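Local atomic coordinates of IRMA (Escherichia coli CFT073, PDB entry 5EK5), a protein that is a secreted virulence-associated protein with a fibronectin-like fold that probably mimics an interleukin receptor, its exact function remaining unsettled. Residues I9-T14 with F28-G33; C24-R29 with L79-V84; I44-K49 with T90-A95; R59-E64 with T75-E80. All blocks are in the same frame, centred on the assembly; numbering follows the deposited sequence.

Interaction 1: I9-T14 with F28-G33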
loop_
_atom_site.group_PDB
_atom_site.type_symbol
_atom_site.label_atom_id
_atom_site.label_comp_id
_atom_site.label_asym_id
_atom_site.label_seq_id
_atom_site.Cartn_x
_atom_site.Cartn_y
_atom_site.Cartn_z
ATOM N N ILE B 9 14.209 0.705 -1.362
ATOM C CA ILE B 9 13.056 1.458 -1.841
ATOM C C ILE B 9 11.864 0.537 -2.026
ATOM O O ILE B 9 11.835 -0.280 -2.947
ATOM C CB ILE B 9 13.325 2.155 -3.191
ATOM C CG1 ILE B 9 14.518 3.100 -3.091
ATOM C CG2 ILE B 9 12.088 2.916 -3.657
ATOM C CD1 ILE B 9 14.983 3.616 -4.429
ATOM N N SER B 10 10.869 0.683 -1.163
ATOM C CA SER B 10 9.590 0.054 -1.404
ATOM C C SER B 10 8.867 0.936 -2.407
ATOM O O SER B 10 8.989 2.160 -2.371
ATOM C CB SER B 10 8.789 -0.099 -0.114
ATOM O OG SER B 10 8.265 1.150 0.299
ATOM N N ILE B 11 8.122 0.317 -3.309
ATOM C CA ILE B 11 7.432 1.074 -4.334
ATOM C C ILE B 11 6.079 0.436 -4.600
ATOM O O ILE B 11 5.957 -0.783 -4.733
ATOM C CB ILE B 11 8.272 1.169 -5.634
ATOM C CG1 ILE B 11 7.541 1.992 -6.696
ATOM C CG2 ILE B 11 8.635 -0.215 -6.158
ATOM C CD1 ILE B 11 8.413 2.382 -7.870
ATOM N N ARG B 12 5.054 1.276 -4.626
ATOM C CA ARG B 12 3.698 0.816 -4.851
ATOM C C ARG B 12 2.877 1.883 -5.550
ATOM O O ARG B 12 3.165 3.074 -5.440
ATOM C CB ARG B 12 3.047 0.415 -3.523
ATOM C CG ARG B 12 2.844 1.566 -2.544
ATOM C CD ARG B 12 2.327 1.056 -1.201
ATOM N NE ARG B 12 2.029 2.139 -0.268
ATOM C CZ ARG B 12 0.830 2.688 -0.113
ATOM N NH1 ARG B 12 -0.200 2.261 -0.831
ATOM N NH2 ARG B 12 0.658 3.669 0.763
ATOM N N ASN B 13 1.850 1.444 -6.265
ATOM C CA ASN B 13 0.944 2.351 -6.942
ATOM C C ASN B 13 -0.161 2.784 -5.988
ATOM O O ASN B 13 -0.844 1.947 -5.396
ATOM C CB ASN B 13 0.357 1.682 -8.183
ATOM C CG ASN B 13 -0.792 2.458 -8.775
ATOM O OD1 ASN B 13 -1.900 1.939 -8.908
ATOM N ND2 ASN B 13 -0.535 3.706 -9.144
ATOM N N THR B 14 -0.326 4.094 -5.829
ATOM C CA THR B 14 -1.222 4.632 -4.809
ATOM C C THR B 14 -2.465 5.311 -5.378
ATOM O O THR B 14 -3.433 5.537 -4.652
ATOM C CB THR B 14 -0.493 5.647 -3.914
ATOM O OG1 THR B 14 0.110 6.657 -4.732
ATOM C CG2 THR B 14 0.562 4.954 -3.069
ATOM N N PHE B 28 3.023 6.751 -8.042
ATOM C CA PHE B 28 3.761 5.765 -7.275
ATOM C C PHE B 28 4.395 6.440 -6.066
ATOM O O PHE B 28 4.999 7.514 -6.172
ATOM C CB PHE B 28 4.827 5.088 -8.138
ATOM C CG PHE B 28 4.262 4.260 -9.261
ATOM C CD1 PHE B 28 3.886 4.848 -10.456
ATOM C CD2 PHE B 28 4.097 2.891 -9.113
ATOM C CE1 PHE B 28 3.363 4.089 -11.485
ATOM C CE2 PHE B 28 3.573 2.127 -10.139
ATOM C CZ PHE B 28 3.206 2.727 -11.326
ATOM N N ARG B 29 4.246 5.808 -4.910
ATOM C CA ARG B 29 4.945 6.251 -3.716
ATOM C C ARG B 29 6.204 5.422 -3.508
ATOM O O ARG B 29 6.155 4.187 -3.516
ATOM C CB ARG B 29 4.052 6.177 -2.486
ATOM C CG ARG B 29 4.738 6.683 -1.223
ATOM C CD ARG B 29 3.802 6.605 -0.047
ATOM N NE ARG B 29 2.660 7.498 -0.222
ATOM C CZ ARG B 29 1.627 7.570 0.614
ATOM N NH1 ARG B 29 1.585 6.801 1.692
ATOM N NH2 ARG B 29 0.635 8.414 0.375
ATOM N N LEU B 30 7.329 6.104 -3.330
ATOM C CA LEU B 30 8.582 5.422 -3.048
ATOM C C LEU B 30 8.955 5.709 -1.603
ATOM O O LEU B 30 8.831 6.835 -1.138
ATOM C CB LEU B 30 9.690 5.879 -4.003
ATOM C CG LEU B 30 9.726 5.304 -5.426
ATOM C CD1 LEU B 30 8.521 5.768 -6.232
ATOM C CD2 LEU B 30 11.016 5.673 -6.145
ATOM N N ASP B 31 9.411 4.680 -0.899
ATOM C CA ASP B 31 9.652 4.783 0.534
ATOM C C ASP B 31 10.921 4.037 0.929
ATOM O O ASP B 31 11.091 2.867 0.596
ATOM C CB ASP B 31 8.446 4.233 1.299
ATOM C CG ASP B 31 8.509 4.505 2.795
ATOM O OD1 ASP B 31 9.578 4.893 3.311
ATOM O OD2 ASP B 31 7.469 4.322 3.465
ATOM N N ASN B 32 11.818 4.723 1.629
ATOM C CA ASN B 32 13.053 4.089 2.077
ATOM C C ASN B 32 12.949 3.439 3.463
ATOM O O ASN B 32 13.960 3.087 4.072
ATOM C CB ASN B 32 14.195 5.112 2.026
ATOM C CG ASN B 32 14.184 6.080 3.198
ATOM O OD1 ASN B 32 13.161 6.287 3.855
ATOM N ND2 ASN B 32 15.328 6.703 3.445
ATOM N N GLY B 33 11.716 3.275 3.938
ATOM C CA GLY B 33 11.433 2.561 5.174
ATOM C C GLY B 33 12.021 3.157 6.439
ATOM O O GLY B 33 11.986 2.539 7.509
HETATM O O HOH W 1 5.933 2.625 -0.742
#

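Interaction 2: C24-R29 with L79-V84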
loop_
_atom_site.group_PDB
_atom_site.type_symbol
_atom_site.label_atom_id
_atom_site.label_comp_id
_atom_site.label_asym_id
_atom_site.label_seq_id
_atom_site.Cartn_x
_atom_site.Cartn_y
_atom_site.Cartn_z
ATOM N N CYS B 24 -3.747 9.176 -18.487
ATOM C CA CYS B 24 -3.840 8.610 -17.154
ATOM C C CYS B 24 -2.494 8.793 -16.473
ATOM O O CYS B 24 -1.448 8.494 -17.047
ATOM C CB CYS B 24 -4.229 7.130 -17.203
ATOM S SG CYS B 24 -6.007 6.811 -17.083
ATOM N N ALA B 25 -2.531 9.302 -15.248
ATOM C CA ALA B 25 -1.324 9.493 -14.463
ATOM C C ALA B 25 -1.320 8.501 -13.315
ATOM O O ALA B 25 -2.121 8.612 -12.385
ATOM C CB ALA B 25 -1.235 10.921 -13.947
ATOM N N TYR B 26 -0.434 7.518 -13.387
ATOM C CA TYR B 26 -0.312 6.550 -12.310
ATOM C C TYR B 26 0.689 7.042 -11.277
ATOM O O TYR B 26 1.859 7.267 -11.583
ATOM C CB TYR B 26 0.090 5.179 -12.857
ATOM C CG TYR B 26 -0.834 4.692 -13.953
ATOM C CD1 TYR B 26 -2.033 4.061 -13.649
ATOM C CD2 TYR B 26 -0.509 4.869 -15.292
ATOM C CE1 TYR B 26 -2.883 3.618 -14.643
ATOM C CE2 TYR B 26 -1.353 4.430 -16.296
ATOM C CZ TYR B 26 -2.539 3.804 -15.964
ATOM O OH TYR B 26 -3.382 3.365 -16.956
ATOM N N GLN B 27 0.212 7.208 -10.050
ATOM C CA GLN B 27 1.028 7.750 -8.976
ATOM C C GLN B 27 1.711 6.633 -8.202
ATOM O O GLN B 27 1.059 5.684 -7.755
ATOM C CB GLN B 27 0.166 8.592 -8.035
ATOM C CG GLN B 27 0.918 9.226 -6.874
ATOM C CD GLN B 27 0.016 10.092 -6.019
ATOM O OE1 GLN B 27 -1.137 10.338 -6.371
ATOM N NE2 GLN B 27 0.534 10.558 -4.889
ATOM N N PHE B 28 3.023 6.751 -8.042
ATOM C CA PHE B 28 3.761 5.765 -7.275
ATOM C C PHE B 28 4.395 6.440 -6.066
ATOM O O PHE B 28 4.999 7.514 -6.172
ATOM C CB PHE B 28 4.827 5.088 -8.138
ATOM C CG PHE B 28 4.262 4.260 -9.261
ATOM C CD1 PHE B 28 3.886 4.848 -10.456
ATOM C CD2 PHE B 28 4.097 2.891 -9.113
ATOM C CE1 PHE B 28 3.363 4.089 -11.485
ATOM C CE2 PHE B 28 3.573 2.127 -10.139
ATOM C CZ PHE B 28 3.206 2.727 -11.326
ATOM N N ARG B 29 4.246 5.808 -4.910
ATOM C CA ARG B 29 4.945 6.251 -3.716
ATOM C C ARG B 29 6.204 5.422 -3.508
ATOM O O ARG B 29 6.155 4.187 -3.516
ATOM C CB ARG B 29 4.052 6.177 -2.486
ATOM C CG ARG B 29 4.738 6.683 -1.223
ATOM C CD ARG B 29 3.802 6.605 -0.047
ATOM N NE ARG B 29 2.660 7.498 -0.222
ATOM C CZ ARG B 29 1.627 7.570 0.614
ATOM N NH1 ARG B 29 1.585 6.801 1.692
ATOM N NH2 ARG B 29 0.635 8.414 0.375
ATOM N N LEU B 79 3.590 8.383 -13.530
ATOM C CA LEU B 79 3.792 7.761 -14.828
ATOM C C LEU B 79 2.639 8.106 -15.766
ATOM O O LEU B 79 1.494 7.724 -15.518
ATOM C CB LEU B 79 3.928 6.246 -14.674
ATOM C CG LEU B 79 4.157 5.448 -15.952
ATOM C CD1 LEU B 79 5.330 6.042 -16.692
ATOM C CD2 LEU B 79 4.427 3.999 -15.613
ATOM N N GLU B 80 2.945 8.851 -16.823
ATOM C CA GLU B 80 1.936 9.284 -17.788
ATOM C C GLU B 80 1.875 8.451 -19.067
ATOM O O GLU B 80 2.900 8.148 -19.676
ATOM C CB GLU B 80 2.172 10.744 -18.177
ATOM C CG GLU B 80 1.952 11.747 -17.066
ATOM C CD GLU B 80 1.782 13.155 -17.604
ATOM O OE1 GLU B 80 1.096 13.320 -18.637
ATOM O OE2 GLU B 80 2.335 14.095 -17.000
ATOM N N THR B 81 0.660 8.085 -19.460
ATOM C CA THR B 81 0.424 7.423 -20.736
ATOM C C THR B 81 -1.040 7.612 -21.120
ATOM O O THR B 81 -1.872 7.921 -20.268
ATOM C CB THR B 81 0.760 5.922 -20.693
ATOM O OG1 THR B 81 0.737 5.386 -22.023
ATOM C CG2 THR B 81 -0.241 5.175 -19.828
ATOM N N GLU B 82 -1.353 7.435 -22.400
ATOM C CA GLU B 82 -2.736 7.519 -22.857
ATOM C C GLU B 82 -3.627 6.500 -22.150
ATOM O O GLU B 82 -3.333 5.305 -22.136
ATOM C CB GLU B 82 -2.829 7.334 -24.371
ATOM C CG GLU B 82 -4.241 7.540 -24.899
ATOM C CD GLU B 82 -4.338 7.439 -26.407
ATOM O OE1 GLU B 82 -3.316 7.132 -27.057
ATOM O OE2 GLU B 82 -5.439 7.680 -26.946
ATOM N N CYS B 83 -4.714 6.989 -21.561
ATOM C CA CYS B 83 -5.549 6.196 -20.666
ATOM C C CYS B 83 -6.339 5.118 -21.415
ATOM O O CYS B 83 -7.109 4.371 -20.814
ATOM C CB CYS B 83 -6.505 7.115 -19.898
ATOM S SG CYS B 83 -7.373 6.344 -18.512
ATOM N N VAL B 84 -6.137 5.030 -22.726
ATOM C CA VAL B 84 -6.852 4.065 -23.542
ATOM C C VAL B 84 -6.371 2.637 -23.366
ATOM O O VAL B 84 -6.827 1.731 -24.062
#

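Interaction 3: I44-K49 with T90-A95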
loop_
_atom_site.group_PDB
_atom_site.type_symbol
_atom_site.label_atom_id
_atom_site.label_comp_id
_atom_site.label_asym_id
_atom_site.label_seq_id
_atom_site.Cartn_x
_atom_site.Cartn_y
_atom_site.Cartn_z
ATOM N N ILE B 44 13.204 5.966 -13.782
ATOM C CA ILE B 44 12.740 4.587 -13.792
ATOM C C ILE B 44 11.947 4.264 -15.054
ATOM O O ILE B 44 10.993 4.961 -15.393
ATOM C CB ILE B 44 11.877 4.290 -12.553
ATOM C CG1 ILE B 44 12.635 4.683 -11.279
ATOM C CG2 ILE B 44 11.477 2.825 -12.520
ATOM C CD1 ILE B 44 11.837 4.521 -10.007
ATOM N N THR B 45 12.360 3.208 -15.750
ATOM C CA THR B 45 11.685 2.770 -16.967
ATOM C C THR B 45 10.774 1.572 -16.708
ATOM O O THR B 45 11.232 0.523 -16.253
ATOM C CB THR B 45 12.698 2.408 -18.064
ATOM O OG1 THR B 45 13.549 3.533 -18.318
ATOM C CG2 THR B 45 11.976 2.032 -19.341
ATOM N N LEU B 46 9.490 1.730 -17.012
ATOM C CA LEU B 46 8.498 0.694 -16.731
ATOM C C LEU B 46 7.795 0.183 -17.988
ATOM O O LEU B 46 7.405 0.968 -18.852
ATOM C CB LEU B 46 7.451 1.216 -15.745
ATOM C CG LEU B 46 7.935 1.609 -14.348
ATOM C CD1 LEU B 46 8.357 3.074 -14.318
ATOM C CD2 LEU B 46 6.863 1.334 -13.310
ATOM N N GLN B 47 7.645 -1.135 -18.086
ATOM C CA GLN B 47 6.756 -1.737 -19.078
ATOM C C GLN B 47 5.336 -1.839 -18.535
ATOM O O GLN B 47 5.101 -2.496 -17.521
ATOM C CB GLN B 47 7.237 -3.130 -19.492
ATOM C CG GLN B 47 8.332 -3.153 -20.539
ATOM C CD GLN B 47 8.749 -4.568 -20.899
ATOM O OE1 GLN B 47 8.540 -5.504 -20.126
ATOM N NE2 GLN B 47 9.329 -4.733 -22.080
ATOM N N LEU B 48 4.389 -1.201 -19.213
ATOM C CA LEU B 48 2.984 -1.322 -18.833
ATOM C C LEU B 48 2.376 -2.519 -19.548
ATOM O O LEU B 48 2.512 -2.663 -20.763
ATOM C CB LEU B 48 2.198 -0.046 -19.149
ATOM C CG LEU B 48 2.393 1.174 -18.237
ATOM C CD1 LEU B 48 3.835 1.665 -18.219
ATOM C CD2 LEU B 48 1.452 2.298 -18.626
ATOM N N LYS B 49 1.706 -3.378 -18.789
ATOM C CA LYS B 49 1.230 -4.646 -19.315
ATOM C C LYS B 49 -0.265 -4.801 -19.081
ATOM O O LYS B 49 -0.804 -4.257 -18.118
ATOM C CB LYS B 49 1.987 -5.796 -18.653
ATOM C CG LYS B 49 3.480 -5.804 -18.957
ATOM C CD LYS B 49 4.189 -6.946 -18.251
ATOM C CE LYS B 49 5.641 -7.032 -18.684
ATOM N NZ LYS B 49 6.293 -8.272 -18.192
ATOM N N THR B 90 2.771 -3.285 -14.035
ATOM C CA THR B 90 3.949 -2.606 -14.563
ATOM C C THR B 90 5.203 -3.342 -14.109
ATOM O O THR B 90 5.263 -3.843 -12.988
ATOM C CB THR B 90 4.035 -1.129 -14.108
ATOM O OG1 THR B 90 4.070 -1.060 -12.676
ATOM C CG2 THR B 90 2.846 -0.334 -14.621
ATOM N N GLU B 91 6.201 -3.418 -14.981
ATOM C CA GLU B 91 7.455 -4.063 -14.618
ATOM C C GLU B 91 8.621 -3.095 -14.755
ATOM O O GLU B 91 8.837 -2.511 -15.817
ATOM C CB GLU B 91 7.694 -5.308 -15.474
ATOM C CG GLU B 91 9.051 -5.952 -15.253
ATOM C CD GLU B 91 9.120 -7.372 -15.780
ATOM O OE1 GLU B 91 8.318 -8.215 -15.325
ATOM O OE2 GLU B 91 9.974 -7.646 -16.648
ATOM N N ILE B 92 9.365 -2.931 -13.668
ATOM C CA ILE B 92 10.546 -2.084 -13.673
ATOM C C ILE B 92 11.671 -2.826 -14.371
ATOM O O ILE B 92 12.075 -3.902 -13.932
ATOM C CB ILE B 92 10.980 -1.694 -12.249
ATOM C CG1 ILE B 92 9.822 -1.033 -11.500
ATOM C CG2 ILE B 92 12.197 -0.780 -12.295
ATOM C CD1 ILE B 92 10.110 -0.762 -10.039
ATOM N N ILE B 93 12.166 -2.260 -15.467
ATOM C CA ILE B 93 13.198 -2.924 -16.251
ATOM C C ILE B 93 14.533 -2.188 -16.224
ATOM O O ILE B 93 15.563 -2.757 -16.587
ATOM C CB ILE B 93 12.764 -3.086 -17.719
ATOM C CG1 ILE B 93 12.563 -1.715 -18.365
ATOM C CG2 ILE B 93 11.491 -3.914 -17.814
ATOM C CD1 ILE B 93 12.318 -1.772 -19.859
ATOM N N LYS B 94 14.517 -0.930 -15.795
ATOM C CA LYS B 94 15.751 -0.157 -15.690
ATOM C C LYS B 94 15.591 1.012 -14.722
ATOM O O LYS B 94 14.495 1.547 -14.562
ATOM C CB LYS B 94 16.179 0.334 -17.074
ATOM C CG LYS B 94 17.572 -0.128 -17.466
ATOM C CD LYS B 94 17.751 -0.145 -18.977
ATOM C CE LYS B 94 17.176 -1.429 -19.569
ATOM N NZ LYS B 94 17.979 -1.983 -20.695
ATOM N N ALA B 95 16.687 1.400 -14.075
ATOM C CA ALA B 95 16.665 2.537 -13.157
ATOM C C ALA B 95 17.986 3.307 -13.127
ATOM O O ALA B 95 19.065 2.714 -13.096
ATOM C CB ALA B 95 16.302 2.066 -11.756
#

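Interaction 4: R59-E64 with T75-E80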
loop_
_atom_site.group_PDB
_atom_site.type_symbol
_atom_site.label_atom_id
_atom_site.label_comp_id
_atom_site.label_asym_id
_atom_site.label_seq_id
_atom_site.Cartn_x
_atom_site.Cartn_y
_atom_site.Cartn_z
ATOM N N ARG B 59 7.407 3.272 -20.714
ATOM C CA ARG B 59 7.507 4.680 -20.359
ATOM C C ARG B 59 8.500 4.890 -19.223
ATOM O O ARG B 59 8.830 3.959 -18.487
ATOM C CB ARG B 59 6.132 5.233 -19.978
ATOM C CG ARG B 59 5.110 5.207 -21.104
ATOM C CD ARG B 59 5.351 6.339 -22.084
ATOM N NE ARG B 59 4.403 6.327 -23.194
ATOM C CZ ARG B 59 4.623 5.732 -24.363
ATOM N NH1 ARG B 59 5.764 5.091 -24.582
ATOM N NH2 ARG B 59 3.701 5.778 -25.316
ATOM N N LYS B 60 8.983 6.119 -19.094
ATOM C CA LYS B 60 9.930 6.456 -18.041
ATOM C C LYS B 60 9.290 7.323 -16.965
ATOM O O LYS B 60 8.400 8.124 -17.241
ATOM C CB LYS B 60 11.154 7.159 -18.630
ATOM C CG LYS B 60 12.063 6.228 -19.415
ATOM C CD LYS B 60 13.306 6.941 -19.917
ATOM C CE LYS B 60 14.121 6.037 -20.829
ATOM N NZ LYS B 60 15.386 6.684 -21.277
ATOM N N MET B 61 9.758 7.150 -15.735
ATOM C CA MET B 61 9.244 7.893 -14.594
ATOM C C MET B 61 10.386 8.567 -13.831
ATOM O O MET B 61 11.413 7.944 -13.570
ATOM C CB MET B 61 8.454 6.953 -13.681
ATOM C CG MET B 61 7.819 7.607 -12.474
ATOM S SD MET B 61 6.769 6.447 -11.573
ATOM C CE MET B 61 7.986 5.331 -10.878
ATOM N N GLU B 62 10.204 9.840 -13.487
ATOM C CA GLU B 62 11.228 10.601 -12.773
ATOM C C GLU B 62 10.821 10.930 -11.342
ATOM O O GLU B 62 9.671 11.283 -11.073
ATOM C CB GLU B 62 11.540 11.901 -13.524
ATOM C CG GLU B 62 12.028 11.692 -14.949
ATOM C CD GLU B 62 13.519 11.419 -15.021
ATOM O OE1 GLU B 62 14.027 10.658 -14.173
ATOM O OE2 GLU B 62 14.182 11.955 -15.935
ATOM N N THR B 63 11.778 10.817 -10.425
ATOM C CA THR B 63 11.519 11.131 -9.025
ATOM C C THR B 63 12.475 12.207 -8.525
ATOM O O THR B 63 13.574 12.353 -9.049
ATOM C CB THR B 63 11.674 9.893 -8.113
ATOM O OG1 THR B 63 13.063 9.614 -7.900
ATOM C CG2 THR B 63 10.996 8.671 -8.715
ATOM N N GLU B 64 12.066 12.939 -7.494
ATOM C CA GLU B 64 12.972 13.850 -6.807
ATOM C C GLU B 64 13.890 13.088 -5.866
ATOM O O GLU B 64 13.668 11.914 -5.572
ATOM C CB GLU B 64 12.217 14.917 -6.014
ATOM C CG GLU B 64 11.541 15.993 -6.838
ATOM C CD GLU B 64 10.819 17.000 -5.965
ATOM O OE1 GLU B 64 9.750 16.652 -5.422
ATOM O OE2 GLU B 64 11.333 18.129 -5.810
ATOM N N THR B 75 8.610 9.792 -1.268
ATOM C CA THR B 75 8.404 10.751 -2.338
ATOM C C THR B 75 7.444 10.141 -3.360
ATOM O O THR B 75 7.326 8.917 -3.467
ATOM C CB THR B 75 9.725 11.154 -3.018
ATOM O OG1 THR B 75 9.490 12.268 -3.884
ATOM C CG2 THR B 75 10.301 10.002 -3.825
ATOM N N ASP B 76 6.751 10.995 -4.100
ATOM C CA ASP B 76 5.759 10.533 -5.062
ATOM C C ASP B 76 6.172 10.824 -6.503
ATOM O O ASP B 76 6.624 11.924 -6.819
ATOM C CB ASP B 76 4.405 11.171 -4.762
ATOM C CG ASP B 76 3.818 10.688 -3.451
ATOM O OD1 ASP B 76 4.015 9.503 -3.107
ATOM O OD2 ASP B 76 3.176 11.502 -2.754
ATOM N N ALA B 77 6.028 9.823 -7.365
ATOM C CA ALA B 77 6.355 9.960 -8.781
ATOM C C ALA B 77 5.144 9.620 -9.642
ATOM O O ALA B 77 4.260 8.875 -9.216
ATOM C CB ALA B 77 7.523 9.074 -9.144
ATOM N N PHE B 78 5.110 10.154 -10.858
ATOM C CA PHE B 78 3.963 9.942 -11.730
ATOM C C PHE B 78 4.358 9.370 -13.084
ATOM O O PHE B 78 5.328 9.807 -13.705
ATOM C CB PHE B 78 3.199 11.253 -11.905
ATOM C CG PHE B 78 2.571 11.743 -10.637
ATOM C CD1 PHE B 78 3.292 12.524 -9.749
ATOM C CD2 PHE B 78 1.270 11.398 -10.315
ATOM C CE1 PHE B 78 2.722 12.966 -8.571
ATOM C CE2 PHE B 78 0.692 11.843 -9.143
ATOM C CZ PHE B 78 1.422 12.623 -8.266
ATOM N N LEU B 79 3.590 8.383 -13.530
ATOM C CA LEU B 79 3.792 7.761 -14.828
ATOM C C LEU B 79 2.639 8.106 -15.766
ATOM O O LEU B 79 1.494 7.724 -15.518
ATOM C CB LEU B 79 3.928 6.246 -14.674
ATOM C CG LEU B 79 4.157 5.448 -15.952
ATOM C CD1 LEU B 79 5.330 6.042 -16.692
ATOM C CD2 LEU B 79 4.427 3.999 -15.613
ATOM N N GLU B 80 2.945 8.851 -16.823
ATOM C CA GLU B 80 1.936 9.284 -17.788
ATOM C C GLU B 80 1.875 8.451 -19.067
ATOM O O GLU B 80 2.900 8.148 -19.676
ATOM C CB GLU B 80 2.172 10.744 -18.177
ATOM C CG GLU B 80 1.952 11.747 -17.066
ATOM C CD GLU B 80 1.782 13.155 -17.604
ATOM O OE1 GLU B 80 1.096 13.320 -18.637
ATOM O OE2 GLU B 80 2.335 14.095 -17.000
HETATM O O HOH W 2 5.666 9.837 -17.549
HETATM O O HOH W 3 7.167 11.922 -11.498
HETATM O O HOH W 4 8.128 11.507 -14.670
#

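Interaction 1: I9-T14 with F28-G33
Ser10 and Asp31 form a hydrogen-bonded pair in the antiparallel hairpin of strands 9-19 and 23-31, part of one sheet of a fibronectin-type sandwich. Ser10 N donates to Asp31 O at 2.8 Å, and Asp31 N returns a bond to Ser10 O at 2.9 Å, both in the acceptor's carbonyl plane. At the next hydrogen-bonded pair, Arg29 N reaches Arg12 O at 3.0 Å, nearly straight off the carbonyl, whereas the reverse bond is weak. On the inner face, Ile11 and Leu30 lie side by side; Ile11 holds CG1 anti to its backbone N (chi1 -179°), which carries Ile11 CD1 to 3.8 Å from Leu30 CD1. Asn13 CB packs on Phe28 CE2 at 3.8 Å; the amide oxygen of Asn13 is taken by Tyr116 and Leu119 of the second subunit. On the other face, with Ser10 and Asp31, Arg12 and Arg29 run alongside each other, their guanidinium planes 78° apart, and Arg12 NH2 comes within 3.4 Å of Arg29 NH1, two like-charged donors. Asp31 is positioned from outside by a salt bridge to Arg73. Its OD1 closes an Asx turn by accepting from Gly33 N at 2.8 Å, a bond that meets the carboxylate from above its plane.

Interaction 2: C24-R29 with L79-V84
The tight end of this contact is the disulfide between Cys24 and Cys83, SG to SG 2.0 Å, with a chi3 of only -26°, far from that of a relaxed disulfide. Cys83 places its SG anti to its backbone N (chi1 -168°), which carries the sulfur across to Cys24, and Trp18 packs against both cysteines. Beside the disulfide, strands 23-31 and 74-82 pair antiparallel through four backbone bonds. Cys24 N meets Thr81 O at 2.9 Å and Leu79 N meets Tyr26 O at 2.8 Å, each with an N-H...O angle above 160°. On the buried face, Thr81 CG2 touches the edge of the Tyr26 ring, in its plane, 3.8 Å from CE2. Leu79 CB likewise comes to the edge of the Phe28 ring, 3.9 Å from CE1. The other face is looser: Ala25 stands opposite Glu80 as a non-hydrogen-bonded pair, CA to CA 4.7 Å, and the Glu80 side chain is solvent-exposed. The chemistry is thus graded, from covalent link through backbone bonds to apolar packing. It implies that the chain just beyond strand 74-82 is tied to the start of strand 23-31, consistent with export to an oxidising environment.

Interaction 3: I44-K49 with T90-A95
Thr45 and Lys94 pair in the antiparallel four-stranded sheet that forms the second layer of the fibronectin-like sandwich, and a beta bulge follows them. Thr45 N donates to Lys94 O at 3.0 Å, but Thr45 O accepts from Ile93 N, also at 3.0 Å, almost straight (176° at the hydrogen). The two bonds of Thr45 therefore go to successive residues, and the register slips by one before Leu46 pairs with Ile92. Hydrogen-bonded pairing resumes at Gln47, whose N and O both bond to Glu91 at 2.9 Å: Gln47 N to Glu91 O and Glu91 N to Gln47 O. Both donors are tilted from the carbonyl planes. Below this backbone, the inward side chains are mostly apolar: Ile44 CG2 meets Ile92 CG2 at 3.7 Å, while Thr90, the polar exception, lies with CB 3.8 Å from Leu46 CD2. Phe111 of the facing sheet packs on both Ile44 and Ile92. At the bulge, Ile93 turns CG1 between its backbone N and carbonyl carbon (chi1 63°), bringing CG1 3.4 Å from Thr45 O and its end against Thr45 CG2. Glu91 has two partners for OE1. Thr122 of the second subunit hydrogen-bonds it, where Thr90 and Glu91 pair in parallel with a strand of that chain and extend the sheet. The extended Lys49 chain crosses to the same oxygen, with NZ 3.5 Å from OE1 in a long salt bridge.

Interaction 4: R59-E64 with T75-E80
Met61 and Ala77 make the apolar centre of this contact between strands 55-63 and 74-82, edge strands of the two sheets of the sandwich. Met61 CG is 3.7 Å from Ala77 CB, carried there by a first torsion anti to the backbone N (chi1 -178°). Thr63 brings its methyl to the same CB from another direction, CG2 to Ala77 CB 3.5 Å, while its hydroxyl is bound to Leu42 N. At the far end, Leu79 CD1 fits against Arg59 CB at 3.5 Å, and Glu80 O lies at the edge of the Arg59 guanidinium, near its plane. Polar links come through water, since the strand axes stand 6.0 Å apart and direct backbone pairing is absent. One water donates to Lys60 O and accepts from Glu80 N at 3.0 Å. A second spans Glu62 O and Phe78 N, 2.8 Å from that nitrogen; a third takes Glu62 N at 2.9 Å and reaches Phe78 O weakly. Strand 55-63 bonds directly to strand 42-49 through Arg59, Met61 and Thr63, and strand 74-82 to strand 23-31 at Thr75 and Ala77. Running antiparallel, their segments at 157°, the edge strands close one side of the sandwich, Met61 reaching in to Phe28.

How the interactions relate
Interactions 1 and 2 belong to one sheet and share strand 23-31, where Phe28 takes part in both; interaction 3 lies in the facing sheet. Interaction 4 bridges the two, using strand 74-82 with interaction 2 and bonding through its other strand to 44-49. Interaction 2 is largely buried; the others are partly buried, interaction 4 having the most exposed residues. Within the sheets, direct backbone bonds dominate, supplemented by a disulfide in interaction 2 and by a bulge and a salt bridge in interaction 3. Between the edges, side-chain packing and waters replace them. Apolar residues converge inside, as where Leu79 CD2 meets Leu48 CD1 at 3.5 Å. Only interaction 4 does not touch the second subunit.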